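Local coordinates for protein peptidoglycan D,D-transpeptidase MrdA (Pseudomonas aeruginosa, PDB 7KIS) that is a membrane-bound penicillin-binding protein that probably cross-links the peptidoglycan cell wall and is captured here with a diazabicyclooctane inhibitor, at residues Asn261-Arg266 / Val583-Gly588; Asp564-Val569 / Gly593-Val598. One frame throughout, in Å; residues are numbered along the deposited sequence.

Contact 1 (Asn261-Arg266 / Val583-Gly588); sequences NALAGR and VMVENG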
loop_
_atom_site.group_PDB
_atom_site.type_symbol
_atom_site.label_atom_id
_atom_site.label_comp_id
_atom_site.label_asym_id
_atom_site.label_seq_id
_atom_site.Cartn_x
_atom_site.Cartn_y
_atom_site.Cartn_z
ATOM N N ASN A 261 2.523 -12.159 -11.270
ATOM C CA ASN A 261 2.399 -12.408 -12.701
ATOM C C ASN A 261 2.036 -11.131 -13.447
ATOM O O ASN A 261 2.549 -10.874 -14.542
ATOM C CB ASN A 261 1.356 -13.496 -12.946
ATOM C CG ASN A 261 1.336 -13.971 -14.380
ATOM O OD1 ASN A 261 2.289 -13.761 -15.131
ATOM N ND2 ASN A 261 0.248 -14.620 -14.769
ATOM N N ALA A 262 1.148 -10.318 -12.867
ATOM C CA ALA A 262 0.756 -9.072 -13.516
ATOM C C ALA A 262 1.906 -8.075 -13.555
ATOM O O ALA A 262 1.971 -7.244 -14.469
ATOM C CB ALA A 262 -0.453 -8.465 -12.805
ATOM N N LEU A 263 2.815 -8.134 -12.577
ATOM C CA LEU A 263 3.980 -7.256 -12.601
ATOM C C LEU A 263 4.934 -7.630 -13.728
ATOM O O LEU A 263 5.702 -6.780 -14.195
ATOM C CB LEU A 263 4.694 -7.297 -11.249
ATOM C CG LEU A 263 5.335 -5.991 -10.774
ATOM C CD1 LEU A 263 4.429 -4.806 -11.066
ATOM C CD2 LEU A 263 5.654 -6.063 -9.290
ATOM N N ALA A 264 4.906 -8.893 -14.162
ATOM C CA ALA A 264 5.627 -9.354 -15.351
ATOM C C ALA A 264 7.137 -9.159 -15.225
ATOM O O ALA A 264 7.811 -8.772 -16.181
ATOM C CB ALA A 264 5.098 -8.671 -16.615
ATOM N N GLY A 265 7.677 -9.417 -14.036
ATOM C CA GLY A 265 9.107 -9.332 -13.835
ATOM C C GLY A 265 9.646 -7.943 -13.586
ATOM O O GLY A 265 10.837 -7.806 -13.271
ATOM N N ARG A 266 8.822 -6.910 -13.712
ATOM C CA ARG A 266 9.280 -5.555 -13.466
ATOM C C ARG A 266 9.489 -5.329 -11.971
ATOM O O ARG A 266 8.901 -6.006 -11.123
ATOM C CB ARG A 266 8.264 -4.542 -13.995
ATOM C CG ARG A 266 8.204 -4.412 -15.505
ATOM C CD ARG A 266 9.201 -3.384 -16.007
ATOM N NE ARG A 266 8.788 -2.809 -17.283
ATOM C CZ ARG A 266 8.665 -1.506 -17.511
ATOM N NH1 ARG A 266 8.281 -1.068 -18.703
ATOM N NH2 ARG A 266 8.933 -0.637 -16.545
ATOM N N VAL A 583 -0.611 0.234 -7.397
ATOM C CA VAL A 583 0.484 -0.374 -8.144
ATOM C C VAL A 583 1.546 0.676 -8.434
ATOM O O VAL A 583 1.231 1.779 -8.894
ATOM C CB VAL A 583 -0.007 -1.027 -9.449
ATOM C CG1 VAL A 583 1.148 -1.705 -10.164
ATOM C CG2 VAL A 583 -1.087 -2.049 -9.134
ATOM N N MET A 584 2.801 0.334 -8.157
ATOM C CA MET A 584 3.956 1.163 -8.486
ATOM C C MET A 584 4.902 0.324 -9.338
ATOM O O MET A 584 5.465 -0.665 -8.855
ATOM C CB MET A 584 4.649 1.659 -7.217
ATOM C CG MET A 584 5.586 2.835 -7.428
ATOM S SD MET A 584 7.219 2.359 -8.023
ATOM C CE MET A 584 7.584 0.981 -6.942
ATOM N N VAL A 585 5.069 0.706 -10.601
ATOM C CA VAL A 585 5.983 0.033 -11.521
ATOM C C VAL A 585 7.194 0.932 -11.729
ATOM O O VAL A 585 7.070 2.037 -12.271
ATOM C CB VAL A 585 5.303 -0.297 -12.859
ATOM C CG1 VAL A 585 6.304 -0.916 -13.821
ATOM C CG2 VAL A 585 4.125 -1.230 -12.636
ATOM N N GLU A 586 8.362 0.463 -11.294
ATOM C CA GLU A 586 9.576 1.264 -11.385
ATOM C C GLU A 586 9.923 1.545 -12.842
ATOM O O GLU A 586 10.035 0.622 -13.655
ATOM C CB GLU A 586 10.736 0.549 -10.692
ATOM C CG GLU A 586 10.685 0.605 -9.172
ATOM C CD GLU A 586 12.024 0.297 -8.530
ATOM O OE1 GLU A 586 12.976 -0.036 -9.266
ATOM O OE2 GLU A 586 12.125 0.388 -7.288
ATOM N N ASN A 587 10.091 2.829 -13.168
ATOM C CA ASN A 587 10.487 3.266 -14.508
ATOM C C ASN A 587 9.473 2.826 -15.564
ATOM O O ASN A 587 9.837 2.379 -16.653
ATOM C CB ASN A 587 11.892 2.772 -14.858
ATOM C CG ASN A 587 12.897 3.040 -13.753
ATOM O OD1 ASN A 587 12.539 3.517 -12.676
ATOM N ND2 ASN A 587 14.162 2.735 -14.016
ATOM N N GLY A 588 8.188 2.957 -15.240
ATOM C CA GLY A 588 7.125 2.571 -16.148
ATOM C C GLY A 588 6.634 3.691 -17.045
ATOM O O GLY A 588 6.014 3.431 -18.082
HETATM O O HOH W 1 8.005 1.359 -19.421
#
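R266 reaches across to the chain around V585, and its side chain can be followed from root to tip along that path. R266 CB sets out toward the opposite segment and comes to rest 4.1 Å from V585 CG1. With CG anti to the carbonyl carbon (chi1 -73°) and a bend at the next bond, CG, CD and NE carry the guanidinium over to the turn beyond the strand. At the tip, R266 NH2 makes two weak hydrogen bonds to successive carbonyls, both at the edge of the flat group near its plane. The straighter runs from R266 NH2 to N587 O, 3.2 Å with an N-H...O angle of 147°; the other, from R266 NH2 to E586 O, is 3.3 Å long and bent to 124°. V585 CG1 approaches R266 NH2 obliquely, at 3.8 Å, and so does G588 CA. R266 NH1 donates to a water, which in turn donates to G588 O at 3.2 Å and only weakly to N587 O, so the guanidinium also reaches the turn through water.

The setting is the sheet of the transpeptidase domain, with helix 253-263 packed on one face beside the end of strand 579-585. Each partner changes direction here: L263 to R266 form a type I' turn, closed by R266 N to L263 O at 3.2 Å, and V585 to G588 form a type II turn. Nearer the sheet the contact becomes apolar. The side chains of L263 and V585 run alongside one another, heading opposite ways, and touch at L263 CD1 and V585 CG2, 3.9 Å apart, while L263 also touches I270 on the neighbouring strand 268-273. The carboxylate of E586 is engaged away from R266, in salt bridges from OE1 to R267 NH1 and from OE2 to R317 NE.

Contact 2 (Asp564-Val569 / Gly593-Val598); sequences DHALFV and GVAAPV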
loop_
_atom_site.group_PDB
_atom_site.type_symbol
_atom_site.label_atom_id
_atom_site.label_comp_id
_atom_site.label_asym_id
_atom_site.label_seq_id
_atom_site.Cartn_x
_atom_site.Cartn_y
_atom_site.Cartn_z
ATOM N N ASP A 564 10.811 7.662 -15.117
ATOM C CA ASP A 564 10.089 7.849 -13.868
ATOM C C ASP A 564 9.024 6.770 -13.688
ATOM O O ASP A 564 8.542 6.169 -14.652
ATOM C CB ASP A 564 9.473 9.254 -13.784
ATOM C CG ASP A 564 8.642 9.619 -15.000
ATOM O OD1 ASP A 564 8.061 8.719 -15.637
ATOM O OD2 ASP A 564 8.561 10.826 -15.313
ATOM N N HIS A 565 8.665 6.532 -12.427
ATOM C CA HIS A 565 7.758 5.442 -12.085
ATOM C C HIS A 565 6.319 5.751 -12.482
ATOM O O HIS A 565 5.843 6.883 -12.347
ATOM C CB HIS A 565 7.816 5.158 -10.583
ATOM C CG HIS A 565 9.201 5.158 -10.016
ATOM N ND1 HIS A 565 10.242 4.466 -10.595
ATOM C CD2 HIS A 565 9.715 5.762 -8.919
ATOM C CE1 HIS A 565 11.338 4.645 -9.881
ATOM N NE2 HIS A 565 11.045 5.428 -8.859
ATOM N N ALA A 566 5.627 4.726 -12.976
ATOM C CA ALA A 566 4.210 4.810 -13.304
ATOM C C ALA A 566 3.371 4.315 -12.131
ATOM O O ALA A 566 3.686 3.294 -11.514
ATOM C CB ALA A 566 3.897 3.992 -14.556
ATOM N N LEU A 567 2.299 5.046 -11.828
ATOM C CA LEU A 567 1.442 4.748 -10.690
ATOM C C LEU A 567 -0.011 4.661 -11.136
ATOM O O LEU A 567 -0.442 5.376 -12.044
ATOM C CB LEU A 567 1.577 5.812 -9.589
ATOM C CG LEU A 567 2.622 5.594 -8.492
ATOM C CD1 LEU A 567 4.028 5.656 -9.062
ATOM C CD2 LEU A 567 2.456 6.623 -7.387
ATOM N N PHE A 568 -0.765 3.775 -10.483
ATOM C CA PHE A 568 -2.206 3.681 -10.713
ATOM C C PHE A 568 -2.854 3.044 -9.496
ATOM O O PHE A 568 -2.463 1.945 -9.089
ATOM C CB PHE A 568 -2.519 2.865 -11.971
ATOM C CG PHE A 568 -3.958 2.960 -12.417
ATOM C CD1 PHE A 568 -4.937 2.174 -11.837
ATOM C CD2 PHE A 568 -4.327 3.829 -13.423
ATOM C CE1 PHE A 568 -6.252 2.254 -12.249
ATOM C CE2 PHE A 568 -5.641 3.920 -13.838
ATOM C CZ PHE A 568 -6.605 3.129 -13.250
ATOM N N VAL A 569 -3.836 3.731 -8.923
ATOM C CA VAL A 569 -4.661 3.190 -7.856
ATOM C C VAL A 569 -6.080 3.010 -8.389
ATOM O O VAL A 569 -6.434 3.509 -9.456
ATOM C CB VAL A 569 -4.645 4.083 -6.599
ATOM C CG1 VAL A 569 -3.219 4.456 -6.229
ATOM C CG2 VAL A 569 -5.488 5.330 -6.825
ATOM N N GLY A 593 -0.693 3.619 -19.201
ATOM C CA GLY A 593 -0.404 2.593 -20.192
ATOM C C GLY A 593 0.198 1.300 -19.675
ATOM O O GLY A 593 0.041 0.252 -20.313
ATOM N N VAL A 594 0.898 1.341 -18.538
ATOM C CA VAL A 594 1.484 0.152 -17.930
ATOM C C VAL A 594 0.931 -0.101 -16.529
ATOM O O VAL A 594 0.578 -1.234 -16.186
ATOM C CB VAL A 594 3.034 0.221 -17.913
ATOM C CG1 VAL A 594 3.534 1.494 -17.265
ATOM C CG2 VAL A 594 3.629 -0.996 -17.221
ATOM N N ALA A 595 0.841 0.946 -15.704
ATOM C CA ALA A 595 0.366 0.754 -14.336
ATOM C C ALA A 595 -1.130 0.479 -14.295
ATOM O O ALA A 595 -1.605 -0.235 -13.403
ATOM C CB ALA A 595 0.705 1.978 -13.485
ATOM N N ALA A 596 -1.890 1.029 -15.246
ATOM C CA ALA A 596 -3.332 0.786 -15.255
ATOM C C ALA A 596 -3.673 -0.652 -15.630
ATOM O O ALA A 596 -4.502 -1.266 -14.935
ATOM C CB ALA A 596 -4.028 1.795 -16.174
ATOM N N PRO A 597 -3.105 -1.247 -16.688
ATOM C CA PRO A 597 -3.427 -2.655 -16.983
ATOM C C PRO A 597 -3.019 -3.627 -15.888
ATOM O O PRO A 597 -3.606 -4.713 -15.802
ATOM C CB PRO A 597 -2.661 -2.929 -18.284
ATOM C CG PRO A 597 -2.451 -1.594 -18.891
ATOM C CD PRO A 597 -2.255 -0.664 -17.742
ATOM N N VAL A 598 -2.039 -3.281 -15.049
ATOM C CA VAL A 598 -1.646 -4.185 -13.972
ATOM C C VAL A 598 -2.726 -4.233 -12.896
ATOM O O VAL A 598 -3.048 -5.306 -12.371
ATOM C CB VAL A 598 -0.279 -3.775 -13.397
ATOM C CG1 VAL A 598 0.088 -4.665 -12.225
ATOM C CG2 VAL A 598 0.789 -3.866 -14.474
#
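This is buried helix-on-sheet packing inside the transpeptidase domain: helix 593-598 lies against one face of the antiparallel sheet, over strand 566-569. Their axes come within 6.7 Å and run in roughly the same direction, 34° apart, and no hydrogen bond joins them. Small side chains make so near an approach possible. A595 points at the strand, and A595 CB sits against the backbone, 3.6 Å from L567 C, with A566 and F568 before and after. A595 CB touches F568 CB at 3.7 Å and A566 CB at 3.9 Å. Because the strand alternates, A566 and F568 turn their side chains to the helix while L567 and V569 turn theirs to the other face.

F568 is the strand residue most covered by the helix. Its CG stands anti to the backbone N (chi1 -168°), which lays the ring alongside the helix and brings one face over A596. The methyl of A596 forms a CH-pi contact, with A596 CB 3.8 Å from the centroid of the F568 ring and 27° off the normal, displaced toward the rim at CD2 and CE2. The F568 side chain is also about 6 Å from the bound inhibitor. At the other end, V594 CG1 meets A566 CB at 3.7 Å. P597 points away from the strand, at a kink in the helix.

Within the sheet, L567 is backbone-bonded to G540 of strand 536-541. On the face turned from the helix, L567 rests on T328, next to the predicted acyl-ester serine S327, and on L462 of helix 459-470, which V569 also touches.

Contacts 1 and 2 have centres 8 Å apart and meet directly in the five-stranded antiparallel sheet of the transpeptidase domain. Strands 566-572 and 579-585 are neighbours there, joined by V583 N to F568 O at 3.0 Å; beyond the strand ends, N587 N bonds to H565 ND1 at 3.1 Å. Along the chain the segments alternate: 261-266, 564-569, 583-588, 593-598. Strand 579-585 is followed directly by helix 591-607, whose V598 touches both A262 and V583. The helices before the first and after the last strand of this sheet thus touch through A262 and V598. Contact 2 lies close to the inhibitor and the predicted acylation site, whereas contact 1 lies away from the annotated site.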